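PDB 6GYE: nicotinamide-nucleotide adenylyltransferase NadR family / Ribosylnicotinamide kinase from Lactococcus lactis subsp. cremoris, which binds nicotinamide riboside and probably phosphorylates it to the mononucleotide, a step on the salvage route to NAD+. Local coordinates for residues Phe175-Ser180 with Arg245-Pro250; Gly192-Val197 with Phe208-Ala213; Gly238-Asn243 with Arg286-Asp291; Asp259-Val264 with Glu292-Ile297. All coordinates share one frame; numbering follows the deposited sequence. Where two conformers were deposited one is given.

Interaction 1: Phe175-Ser180 with Arg245-Pro250; sequences FRRHFS and REVNSP. With NNR (Nicotinamide riboside), chain I; SO4 (sulfate ion), chain D.
On the ribose side of the nicotinamide riboside pocket, Arg177 of the short helix 176-179 meets Asn248, which follows Val247 of helix 229-247. Arg177 NH1 donates to Asn248 OD1 at 3.2 Å, a fairly straight bond that leaves the guanidinium in its own plane but arrives tilted from the carbonyl plane of the amide. The two flat groups stand nearly perpendicular, 82° apart. Arg177 swings its CG away from the backbone N (chi1 157°) and then bends at chi3 (85°), which turns the guanidinium between asparagine, ligand and sulfate. The other end of the Asn248 amide faces the sugar: ND2 makes a weak hydrogen bond to O2R of the riboside, 3.4 Å long. The ligand's O3R lies over one face of the guanidinium, though the model is too tight near Arg177 CD for fine detail there to be trusted. Helix 176-179 leads directly into strand 181-187 of the P-loop kinase fold, so the contact sits where the N-terminal part of the chain is joined to the kinase part. Beneath the polar pair, Val247 CG1 packs on Arg177 CG at 4.0 Å and on Ser180 CB at 4.1 Å, while its CG2 approaches the pyridine ring at C5 and C4. Val247 and Ser180 also rest on Val256 of strand 255-259. A sulfate, probably from the crystallisation liquor, takes weak bonds from Arg177 NE to O2 and from His178 ND1 to O3, each 3.4 Å; Lys65 and Tyr69 from the N-terminal part hold it too.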
# COMPACT_ATOMS: atom_id res chain seq x y z
N PHE A 175 2.63 3.20 -5.46
CA PHE A 175 2.17 1.85 -5.21
C PHE A 175 2.83 1.21 -3.99
O PHE A 175 2.43 0.10 -3.62
CB PHE A 175 2.44 0.95 -6.44
CG PHE A 175 1.51 1.19 -7.60
CD1 PHE A 175 1.70 2.27 -8.46
CD2 PHE A 175 0.41 0.37 -7.81
CE1 PHE A 175 0.82 2.51 -9.51
CE2 PHE A 175 -0.48 0.59 -8.86
CZ PHE A 175 -0.27 1.66 -9.72
N ARG A 176 3.79 1.88 -3.34
CA ARG A 176 4.64 1.18 -2.38
C ARG A 176 3.90 0.83 -1.09
O ARG A 176 4.16 -0.22 -0.49
CB ARG A 176 5.90 1.99 -2.07
CG ARG A 176 6.93 1.85 -3.20
CD ARG A 176 8.22 2.63 -2.95
NE ARG A 176 9.07 2.64 -4.14
CZ ARG A 176 10.34 3.06 -4.14
NH1 ARG A 176 10.91 3.50 -3.02
NH2 ARG A 176 11.03 3.06 -5.27
N ARG A 177 2.98 1.68 -0.65
CA ARG A 177 2.24 1.42 0.58
C ARG A 177 1.52 0.08 0.50
O ARG A 177 1.55 -0.71 1.46
CB ARG A 177 1.26 2.56 0.85
CG ARG A 177 0.09 2.18 1.73
CD ARG A 177 -0.81 3.38 1.97
NE ARG A 177 -1.81 3.60 0.93
CZ ARG A 177 -1.70 4.51 -0.04
NH1 ARG A 177 -0.61 5.29 -0.13
NH2 ARG A 177 -2.68 4.63 -0.94
N HIS A 178 0.90 -0.20 -0.65
CA HIS A 178 0.14 -1.44 -0.83
C HIS A 178 1.01 -2.67 -0.61
O HIS A 178 0.54 -3.68 -0.07
CB HIS A 178 -0.48 -1.47 -2.22
CG HIS A 178 -1.26 -2.72 -2.50
ND1 HIS A 178 -2.58 -2.87 -2.13
CD2 HIS A 178 -0.90 -3.87 -3.12
CE1 HIS A 178 -3.00 -4.06 -2.51
NE2 HIS A 178 -2.01 -4.69 -3.11
N PHE A 179 2.28 -2.62 -1.03
CA PHE A 179 3.14 -3.80 -0.98
C PHE A 179 3.99 -3.86 0.27
O PHE A 179 4.82 -4.77 0.41
CB PHE A 179 4.05 -3.85 -2.21
CG PHE A 179 3.32 -4.16 -3.48
CD1 PHE A 179 2.91 -5.45 -3.76
CD2 PHE A 179 3.00 -3.15 -4.37
CE1 PHE A 179 2.22 -5.73 -4.92
CE2 PHE A 179 2.30 -3.43 -5.53
CZ PHE A 179 1.91 -4.71 -5.81
N SER A 180 3.84 -2.89 1.16
CA SER A 180 4.70 -2.80 2.33
C SER A 180 4.38 -3.92 3.32
O SER A 180 3.22 -4.29 3.51
CB SER A 180 4.54 -1.43 2.99
OG SER A 180 5.45 -1.35 4.04
N ARG A 245 2.11 7.63 8.24
CA ARG A 245 3.26 8.46 7.88
C ARG A 245 4.50 7.61 7.68
O ARG A 245 5.25 7.80 6.72
CB ARG A 245 3.47 9.50 8.99
CG ARG A 245 4.28 10.73 8.66
CD ARG A 245 3.97 11.91 9.63
NE ARG A 245 2.59 12.42 9.51
CZ ARG A 245 1.71 12.54 10.51
NH1 ARG A 245 0.48 13.01 10.26
NH2 ARG A 245 2.04 12.21 11.76
N GLU A 246 4.72 6.62 8.55
CA GLU A 246 5.89 5.78 8.38
C GLU A 246 5.72 4.82 7.20
O GLU A 246 6.64 4.65 6.39
CB GLU A 246 6.19 5.01 9.68
CG GLU A 246 6.54 5.92 10.87
CD GLU A 246 7.66 6.92 10.57
OE1 GLU A 246 8.61 6.57 9.83
OE2 GLU A 246 7.60 8.05 11.07
N VAL A 247 4.54 4.22 7.05
CA VAL A 247 4.30 3.33 5.91
C VAL A 247 4.48 4.08 4.59
O VAL A 247 4.99 3.52 3.60
CB VAL A 247 2.91 2.68 6.01
CG1 VAL A 247 2.67 1.77 4.81
CG2 VAL A 247 2.81 1.90 7.31
N ASN A 248 4.05 5.34 4.54
CA ASN A 248 4.17 6.16 3.35
C ASN A 248 5.51 6.87 3.24
O ASN A 248 5.74 7.57 2.25
CB ASN A 248 3.04 7.20 3.29
CG ASN A 248 1.68 6.56 3.04
OD1 ASN A 248 1.54 5.67 2.20
ND2 ASN A 248 0.67 7.02 3.76
N SER A 249 6.40 6.69 4.20
CA SER A 249 7.65 7.44 4.22
C SER A 249 8.56 7.03 3.06
O SER A 249 8.71 5.84 2.76
CB SER A 249 8.38 7.19 5.54
OG SER A 249 9.69 7.71 5.51
N PRO A 250 9.25 7.97 2.42
CA PRO A 250 10.30 7.59 1.46
C PRO A 250 11.42 6.78 2.07
O PRO A 250 12.16 6.13 1.33
CB PRO A 250 10.80 8.93 0.91
CG PRO A 250 10.37 9.94 1.95
CD PRO A 250 9.14 9.43 2.61
O2R NNR I . -1.66 5.19 5.37
C2R NNR I . -2.05 3.84 5.08
C3R NNR I . -2.96 3.74 3.86
O3R NNR I . -3.23 5.02 3.27
C4R NNR I . -4.25 3.11 4.34
C5R NNR I . -4.54 1.81 3.61
O5R NNR I . -5.74 1.23 4.13
O4R NNR I . -4.12 2.86 5.74
C1R NNR I . -2.85 3.28 6.24
N1 NNR I . -2.14 2.13 6.81
C2 NNR I . -2.11 1.96 8.14
C6 NNR I . -1.53 1.26 6.00
C5 NNR I . -0.85 0.16 6.51
C4 NNR I . -0.81 -0.03 7.89
C3 NNR I . -1.45 0.88 8.71
C7 NNR I . -1.43 0.71 10.20
O7 NNR I . -1.58 1.68 10.92
N7 NNR I . -1.23 -0.51 10.70
S SO4 D . -3.65 0.54 -0.80
O1 SO4 D . -2.76 1.13 -1.78
O2 SO4 D . -4.35 1.61 -0.10
O3 SO4 D . -4.65 -0.30 -1.46
O4 SO4 D . -2.89 -0.30 0.13

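Interaction 2: Gly192-Val197 with Phe208-Ala213; sequences GKTTLV and FSEEYA. With SO4 (sulfate ion), chain F.
Lys193 sets CG beside its backbone N (chi1 -69°) and then bends at each of its next three torsions, while Glu211 turns CG anti to its own N (chi1 -172°) and runs straight on; the two chains cross at about a right angle, with NZ and OE1 in a salt bridge 3.6 Å long. Gly192, Lys193 and Thr194 fit the Walker A pattern of a P-loop, and the backbone amides at the start of helix 193-203 grip a sulfate much as such a loop would hold a nucleotide phosphate. Lys193 N gives sulfate O4 a bond of 2.9 Å and Thr194 N gives sulfate O3 one of 3.0 Å; Gly192 N also donates, as do the amides of Ser190 and Thr191. Lys193 NZ adds a weak bond to sulfate O3 and pairs with Asp259 as well. A methionine in place of Lys193 would probably leave Glu211 and Asp259 without their shared positive partner and the sulfate less firmly held. Farther along, the methyl CG2 of Thr194 lies 3.9 Å from Glu210 OE1, whose carboxylate is paired with Arg198 through OE2. One turn on, Val197 CG1 touches the CB of Phe208 at 3.7 Å.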
# COMPACT_ATOMS: atom_id res chain seq x y z
N GLY A 192 9.25 -2.21 27.70
CA GLY A 192 10.33 -2.18 26.72
C GLY A 192 9.91 -2.17 25.27
O GLY A 192 10.75 -2.46 24.41
N LYS A 193 8.64 -1.84 24.96
CA LYS A 193 8.21 -1.76 23.57
C LYS A 193 9.09 -0.83 22.77
O LYS A 193 9.56 -1.17 21.68
CB LYS A 193 6.75 -1.27 23.45
CG LYS A 193 5.70 -2.21 23.94
CD LYS A 193 4.52 -1.54 24.68
CE LYS A 193 3.96 -0.25 24.11
NZ LYS A 193 4.84 0.96 23.98
N THR A 194 9.34 0.36 23.30
CA THR A 194 10.01 1.38 22.51
C THR A 194 11.44 0.97 22.21
O THR A 194 11.90 1.07 21.07
CB THR A 194 9.94 2.75 23.22
OG1 THR A 194 8.57 3.14 23.34
CG2 THR A 194 10.68 3.83 22.43
N THR A 195 12.15 0.45 23.22
CA THR A 195 13.49 -0.06 22.96
C THR A 195 13.46 -1.20 21.94
O THR A 195 14.31 -1.25 21.04
CB THR A 195 14.13 -0.50 24.28
OG1 THR A 195 14.31 0.64 25.10
CG2 THR A 195 15.49 -1.11 24.07
N LEU A 196 12.45 -2.08 22.02
CA LEU A 196 12.38 -3.20 21.08
C LEU A 196 12.14 -2.72 19.65
O LEU A 196 12.84 -3.14 18.72
CB LEU A 196 11.29 -4.18 21.51
CG LEU A 196 11.17 -5.42 20.61
CD1 LEU A 196 12.45 -6.23 20.66
CD2 LEU A 196 9.98 -6.28 20.97
N VAL A 197 11.14 -1.85 19.47
CA VAL A 197 10.78 -1.31 18.16
C VAL A 197 12.00 -0.69 17.47
O VAL A 197 12.29 -0.97 16.31
CB VAL A 197 9.66 -0.26 18.31
CG1 VAL A 197 9.48 0.54 17.02
CG2 VAL A 197 8.35 -0.92 18.72
N PHE A 208 10.31 3.42 11.71
CA PHE A 208 9.44 2.99 12.79
C PHE A 208 8.65 4.20 13.29
O PHE A 208 9.08 5.33 13.15
CB PHE A 208 10.24 2.37 13.94
CG PHE A 208 11.25 3.30 14.55
CD1 PHE A 208 12.54 3.37 14.06
CD2 PHE A 208 10.90 4.12 15.62
CE1 PHE A 208 13.47 4.24 14.63
CE2 PHE A 208 11.82 5.00 16.19
CZ PHE A 208 13.10 5.06 15.70
N SER A 209 7.49 3.94 13.87
CA SER A 209 6.72 4.99 14.51
C SER A 209 6.99 4.99 16.01
O SER A 209 7.51 4.03 16.58
CB SER A 209 5.23 4.80 14.24
OG SER A 209 4.79 3.63 14.91
N GLU A 210 6.55 6.06 16.67
CA GLU A 210 6.61 6.18 18.12
C GLU A 210 5.21 5.96 18.68
O GLU A 210 4.21 5.96 17.95
CB GLU A 210 7.12 7.56 18.56
CG GLU A 210 8.53 7.95 18.12
CD GLU A 210 9.65 7.21 18.85
OE1 GLU A 210 9.36 6.35 19.72
OE2 GLU A 210 10.84 7.49 18.55
N GLU A 211 5.15 5.74 19.99
CA GLU A 211 3.86 5.60 20.66
C GLU A 211 3.23 6.98 20.81
O GLU A 211 3.73 7.81 21.58
CB GLU A 211 4.00 4.90 22.01
CG GLU A 211 2.63 4.57 22.62
CD GLU A 211 2.71 3.92 23.99
OE1 GLU A 211 1.91 2.99 24.28
OE2 GLU A 211 3.56 4.37 24.79
N TYR A 212 2.14 7.24 20.09
CA TYR A 212 1.58 8.58 20.08
C TYR A 212 1.12 9.00 21.47
O TYR A 212 1.26 10.17 21.85
CB TYR A 212 0.42 8.65 19.06
CG TYR A 212 -0.28 10.00 19.01
CD1 TYR A 212 0.28 11.06 18.32
CD2 TYR A 212 -1.47 10.23 19.71
CE1 TYR A 212 -0.33 12.31 18.28
CE2 TYR A 212 -2.10 11.48 19.67
CZ TYR A 212 -1.51 12.52 18.96
OH TYR A 212 -2.09 13.78 18.91
N ALA A 213 0.60 8.05 22.26
CA ALA A 213 0.09 8.37 23.59
C ALA A 213 1.14 9.07 24.44
O ALA A 213 0.83 10.01 25.18
CB ALA A 213 -0.42 7.10 24.29
S SO4 F . 7.57 0.95 26.92
O1 SO4 F . 8.87 0.92 27.60
O2 SO4 F . 6.64 1.85 27.58
O3 SO4 F . 7.70 1.44 25.55
O4 SO4 F . 7.05 -0.41 26.96

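Interaction 3: Gly238-Asn243 with Arg286-Asp291; sequences GQYDAN and RKTIAD. With NNR (Nicotinamide riboside), chain I.
Tyr240 overlaps Thr288, ring carbon CD1 meeting the methyl CG2 at 3.7 Å as the two side chains slide past each other in opposite directions. This joins helix 229-247 to helix 275-290 in the P-loop kinase fold, beside the bound nicotinamide riboside. The tyrosine ring is carried toward helix 275-290 by CG standing opposite the backbone N (chi1 179°), and its far end reaches the ligand: OH donates to the ribose ring oxygen O4R at 2.6 Å. The same hydroxyl oxygen lies 3.7 Å from Asp291 CB, which thus borders the tyrosine's tip. Asp291 also meets the ligand through its backbone, its O taking a weak bond of 3.5 Å from O5R. Its carboxylate turns elsewhere, to Lys287 one helical turn earlier: NZ meets OD2 nearly head-on in a 2.8 Å salt bridge that probably helps fix the aspartate's rotation. On the nicotinamide side, Asn243 CB approaches the ligand's O7 at 3.4 Å. The Asn243 amide is pinned by Ser209 and Thr260 and by its own helix, where Gln239 NE2 donates to Asn243 OD1 at 3.0 Å from above the carbonyl plane.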
# COMPACT_ATOMS: atom_id res chain seq x y z
N GLY A 238 -4.43 9.96 16.15
CA GLY A 238 -3.04 10.34 16.23
C GLY A 238 -2.08 9.19 15.97
O GLY A 238 -1.09 9.34 15.24
N GLN A 239 -2.31 8.04 16.62
CA GLN A 239 -1.46 6.88 16.35
C GLN A 239 -1.63 6.41 14.90
O GLN A 239 -0.64 6.04 14.24
CB GLN A 239 -1.79 5.74 17.31
CG GLN A 239 -0.80 4.58 17.22
CD GLN A 239 0.57 4.94 17.77
OE1 GLN A 239 0.70 5.23 18.95
NE2 GLN A 239 1.58 4.95 16.91
N TYR A 240 -2.85 6.45 14.37
CA TYR A 240 -3.08 6.02 13.00
C TYR A 240 -2.32 6.89 12.00
O TYR A 240 -1.71 6.37 11.06
CB TYR A 240 -4.58 6.04 12.68
CG TYR A 240 -4.82 5.62 11.25
CD1 TYR A 240 -4.88 4.26 10.91
CD2 TYR A 240 -4.95 6.56 10.24
CE1 TYR A 240 -5.08 3.87 9.60
CE2 TYR A 240 -5.15 6.18 8.93
CZ TYR A 240 -5.22 4.84 8.62
OH TYR A 240 -5.42 4.49 7.31
N ASP A 241 -2.36 8.22 12.18
CA ASP A 241 -1.63 9.12 11.29
C ASP A 241 -0.12 8.92 11.40
O ASP A 241 0.60 8.95 10.39
CB ASP A 241 -1.98 10.58 11.62
CG ASP A 241 -3.43 10.94 11.30
OD1 ASP A 241 -4.08 10.17 10.54
OD2 ASP A 241 -3.92 11.98 11.80
N ALA A 242 0.38 8.74 12.62
CA ALA A 242 1.81 8.49 12.79
C ALA A 242 2.23 7.22 12.07
O ALA A 242 3.28 7.19 11.41
CB ALA A 242 2.15 8.37 14.28
N ASN A 243 1.42 6.17 12.18
CA ASN A 243 1.73 4.90 11.55
C ASN A 243 1.66 4.99 10.03
O ASN A 243 2.58 4.51 9.34
CB ASN A 243 0.81 3.82 12.11
CG ASN A 243 1.13 3.51 13.58
OD1 ASN A 243 2.13 3.98 14.09
ND2 ASN A 243 0.30 2.70 14.23
N ARG A 286 -13.71 0.77 15.17
CA ARG A 286 -13.96 -0.20 14.11
C ARG A 286 -13.45 0.32 12.77
O ARG A 286 -12.75 -0.39 12.04
CB ARG A 286 -15.45 -0.54 14.03
CG ARG A 286 -16.03 -1.18 15.29
CD ARG A 286 -17.35 -1.93 15.03
NE ARG A 286 -18.36 -1.09 14.40
CZ ARG A 286 -19.21 -0.32 15.07
NH1 ARG A 286 -19.17 -0.28 16.40
NH2 ARG A 286 -20.10 0.41 14.42
N LYS A 287 -13.82 1.55 12.43
CA LYS A 287 -13.29 2.18 11.22
C LYS A 287 -11.76 2.12 11.19
O LYS A 287 -11.17 1.62 10.23
CB LYS A 287 -13.79 3.63 11.16
CG LYS A 287 -13.82 4.30 9.79
CD LYS A 287 -12.47 4.91 9.44
CE LYS A 287 -12.44 5.41 7.99
NZ LYS A 287 -11.10 5.98 7.60
N THR A 288 -11.11 2.56 12.26
CA THR A 288 -9.65 2.63 12.24
C THR A 288 -9.01 1.25 12.19
O THR A 288 -8.06 1.02 11.44
CB THR A 288 -9.15 3.42 13.43
OG1 THR A 288 -9.79 4.71 13.44
CG2 THR A 288 -7.62 3.57 13.36
N ILE A 289 -9.51 0.31 13.00
CA ILE A 289 -8.92 -1.03 12.99
C ILE A 289 -9.10 -1.67 11.62
O ILE A 289 -8.23 -2.40 11.14
CB ILE A 289 -9.51 -1.88 14.13
CG1 ILE A 289 -9.03 -1.35 15.48
CG2 ILE A 289 -9.12 -3.36 13.96
CD1 ILE A 289 -9.73 -1.99 16.68
N ALA A 290 -10.22 -1.38 10.96
CA ALA A 290 -10.45 -1.89 9.61
C ALA A 290 -9.47 -1.35 8.58
O ALA A 290 -9.29 -1.98 7.54
CB ALA A 290 -11.87 -1.55 9.16
N ASP A 291 -8.86 -0.19 8.83
CA ASP A 291 -7.90 0.39 7.90
C ASP A 291 -6.48 -0.05 8.16
O ASP A 291 -5.56 0.45 7.51
CB ASP A 291 -7.95 1.92 7.95
CG ASP A 291 -9.20 2.49 7.35
OD1 ASP A 291 -9.88 1.76 6.60
OD2 ASP A 291 -9.50 3.67 7.62
O2R NNR I . -1.66 5.19 5.37
C2R NNR I . -2.05 3.84 5.08
C3R NNR I . -2.96 3.74 3.86
O3R NNR I . -3.23 5.02 3.27
C4R NNR I . -4.25 3.11 4.34
C5R NNR I . -4.54 1.81 3.61
O5R NNR I . -5.74 1.23 4.13
O4R NNR I . -4.12 2.86 5.74
C1R NNR I . -2.85 3.28 6.24
N1 NNR I . -2.14 2.13 6.81
C2 NNR I . -2.11 1.96 8.14
C6 NNR I . -1.53 1.26 6.00
C5 NNR I . -0.85 0.16 6.51
C4 NNR I . -0.81 -0.03 7.89
C3 NNR I . -1.45 0.88 8.71
C7 NNR I . -1.43 0.71 10.20
O7 NNR I . -1.58 1.68 10.92
N7 NNR I . -1.23 -0.51 10.70

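Interaction 4: Asp259-Val264 with Glu292-Ile297; sequences DTDAIV and ERMDLI. With NNR (Nicotinamide riboside), chain I.
The side chains of Asp261 and Glu292 cross at about a right angle, OD2 of the one 2.6 Å from OE1 of the other, with the carboxylate planes turned 59° apart. Glu292 reaches this point with an extended chain (chi2 -173°), and its second oxygen, OE2, takes the backbone N-H of Ala262 on the syn lone pair, a nearly straight bond of 3.1 Å. Asp261 holds CG between its backbone N and carbonyl carbon (chi1 76°), folding the carboxylate back over the first turn of helix 262-272 as its N-cap. There OD1 accepts from Val264 N at 3.2 Å, from above the carboxylate plane, and OD2 takes a weak bond from Ile263 N. Met294, extended at chi2, sets SD 4.1 Å from Asp261 OD2, and the bend at its last torsion keeps the methyl CE near the same oxygen. Nearer its root, Glu292 lines the riboside pocket, its CB lying 3.7 Å from the carboxamide nitrogen N7, while Arg293 places NH2 at 3.3 Å from O5R, which sits over a face of the guanidinium. Cutting Glu292 back to an alanine would probably leave the Ala262 amide without this acceptor and open a gap beside Asp261. Around the pair, Asp261 packs on Met186 and Met294 on Thr184, both of strand 181-187; Ala262 rests on Thr288 and Ile289 of helix 275-290, and the chain beyond Met294 enters strand 296-300, between strands 181-187 and 340-342.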
# COMPACT_ATOMS: atom_id res chain seq x y z
N ASP A 259 4.82 1.17 16.65
CA ASP A 259 4.76 1.13 18.11
C ASP A 259 3.31 1.34 18.53
O ASP A 259 2.85 2.48 18.73
CB ASP A 259 5.69 2.17 18.72
CG ASP A 259 5.97 1.91 20.21
OD1 ASP A 259 5.28 1.05 20.79
OD2 ASP A 259 6.90 2.54 20.78
N THR A 260 2.58 0.22 18.67
CA THR A 260 1.16 0.15 19.05
C THR A 260 0.23 0.69 17.96
O THR A 260 0.68 1.24 16.95
CB THR A 260 0.87 0.88 20.39
OG1 THR A 260 0.80 2.29 20.20
CG2 THR A 260 1.90 0.57 21.44
N ASP A 261 -1.07 0.50 18.16
CA ASP A 261 -2.07 0.77 17.14
C ASP A 261 -3.41 1.01 17.84
O ASP A 261 -3.46 1.15 19.06
CB ASP A 261 -2.15 -0.41 16.17
CG ASP A 261 -2.90 -1.57 16.78
OD1 ASP A 261 -2.77 -1.80 18.01
OD2 ASP A 261 -3.67 -2.22 16.05
N ALA A 262 -4.51 0.97 17.07
CA ALA A 262 -5.82 1.27 17.66
C ALA A 262 -6.30 0.14 18.58
O ALA A 262 -7.00 0.41 19.57
CB ALA A 262 -6.86 1.55 16.57
N ILE A 263 -5.92 -1.11 18.30
CA ILE A 263 -6.30 -2.20 19.20
C ILE A 263 -5.72 -1.96 20.60
O ILE A 263 -6.41 -2.14 21.61
CB ILE A 263 -5.85 -3.56 18.63
CG1 ILE A 263 -6.66 -3.88 17.38
CG2 ILE A 263 -6.01 -4.67 19.67
CD1 ILE A 263 -6.44 -5.22 16.84
N VAL A 264 -4.45 -1.58 20.67
CA VAL A 264 -3.84 -1.26 21.95
C VAL A 264 -4.63 -0.16 22.66
O VAL A 264 -4.97 -0.28 23.84
CB VAL A 264 -2.36 -0.87 21.77
CG1 VAL A 264 -1.79 -0.25 23.05
CG2 VAL A 264 -1.56 -2.10 21.37
N GLU A 292 -6.26 -0.91 9.14
CA GLU A 292 -4.92 -1.36 9.47
C GLU A 292 -4.58 -2.63 8.70
O GLU A 292 -5.42 -3.51 8.53
CB GLU A 292 -4.79 -1.60 10.97
CG GLU A 292 -5.02 -0.34 11.80
CD GLU A 292 -4.72 -0.55 13.27
OE1 GLU A 292 -4.24 -1.66 13.60
OE2 GLU A 292 -4.93 0.38 14.09
N ARG A 293 -3.34 -2.70 8.22
CA ARG A 293 -2.81 -3.88 7.55
C ARG A 293 -1.60 -4.32 8.34
O ARG A 293 -0.59 -3.62 8.35
CB ARG A 293 -2.42 -3.58 6.10
CG ARG A 293 -3.37 -2.71 5.32
CD ARG A 293 -4.39 -3.54 4.61
NE ARG A 293 -5.39 -2.72 3.92
CZ ARG A 293 -6.56 -2.37 4.45
NH1 ARG A 293 -6.87 -2.76 5.68
NH2 ARG A 293 -7.41 -1.63 3.75
N MET A 294 -1.67 -5.49 8.97
CA MET A 294 -0.56 -6.01 9.75
C MET A 294 -0.15 -7.38 9.25
O MET A 294 -1.00 -8.24 9.01
CB MET A 294 -0.92 -6.06 11.24
CG MET A 294 -1.07 -4.67 11.83
SD MET A 294 -1.67 -4.66 13.51
CE MET A 294 -3.37 -5.18 13.28
N ASP A 295 1.16 -7.58 9.09
CA ASP A 295 1.67 -8.89 8.69
C ASP A 295 2.16 -9.69 9.88
O ASP A 295 2.06 -10.91 9.87
CB ASP A 295 2.81 -8.73 7.67
CG ASP A 295 2.36 -8.04 6.40
OD1 ASP A 295 1.70 -8.68 5.56
OD2 ASP A 295 2.65 -6.83 6.25
N LEU A 296 2.64 -9.01 10.91
CA LEU A 296 3.20 -9.66 12.08
C LEU A 296 2.89 -8.78 13.28
O LEU A 296 3.12 -7.57 13.21
CB LEU A 296 4.71 -9.85 11.94
CG LEU A 296 5.39 -10.29 13.24
CD1 LEU A 296 4.88 -11.68 13.65
CD2 LEU A 296 6.91 -10.26 13.12
N ILE A 297 2.37 -9.38 14.35
CA ILE A 297 2.04 -8.69 15.58
C ILE A 297 2.88 -9.29 16.70
O ILE A 297 2.69 -10.46 17.07
CB ILE A 297 0.54 -8.80 15.89
CG1 ILE A 297 -0.27 -8.10 14.79
CG2 ILE A 297 0.22 -8.19 17.26
CD1 ILE A 297 -1.76 -8.49 14.78
O2R NNR I . -1.66 5.19 5.37
C2R NNR I . -2.05 3.84 5.08
C3R NNR I . -2.96 3.74 3.86
O3R NNR I . -3.23 5.02 3.27
C4R NNR I . -4.25 3.11 4.34
C5R NNR I . -4.54 1.81 3.61
O5R NNR I . -5.74 1.23 4.13
O4R NNR I . -4.12 2.86 5.74
C1R NNR I . -2.85 3.28 6.24
N1 NNR I . -2.14 2.13 6.81
C2 NNR I . -2.11 1.96 8.14
C6 NNR I . -1.53 1.26 6.00
C5 NNR I . -0.85 0.16 6.51
C4 NNR I . -0.81 -0.03 7.89
C3 NNR I . -1.45 0.88 8.71
C7 NNR I . -1.43 0.71 10.20
O7 NNR I . -1.58 1.68 10.92
N7 NNR I . -1.23 -0.51 10.70

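From the N terminus, the chain first passes the five-stranded sheet and then opens interaction 1 at 175-180. Interaction 2 opens and closes wholly within that loop, joining the sulfate-binding start of helix 193-203, probably a P-loop, to 208-213 across ten residues. Before interaction 1 closes at 245-250, interaction 3 has opened at 238-243, so these two cross on helix 229-247. Interaction 4 opens at 259-264, inside the loop of interaction 3, but closes just after it, so they cross as well. Interactions 1, 3 and 4 all touch the riboside. Asp259 and Thr260 link interaction 4 to interactions 2 and 3, tying the sulfate site to the riboside pocket.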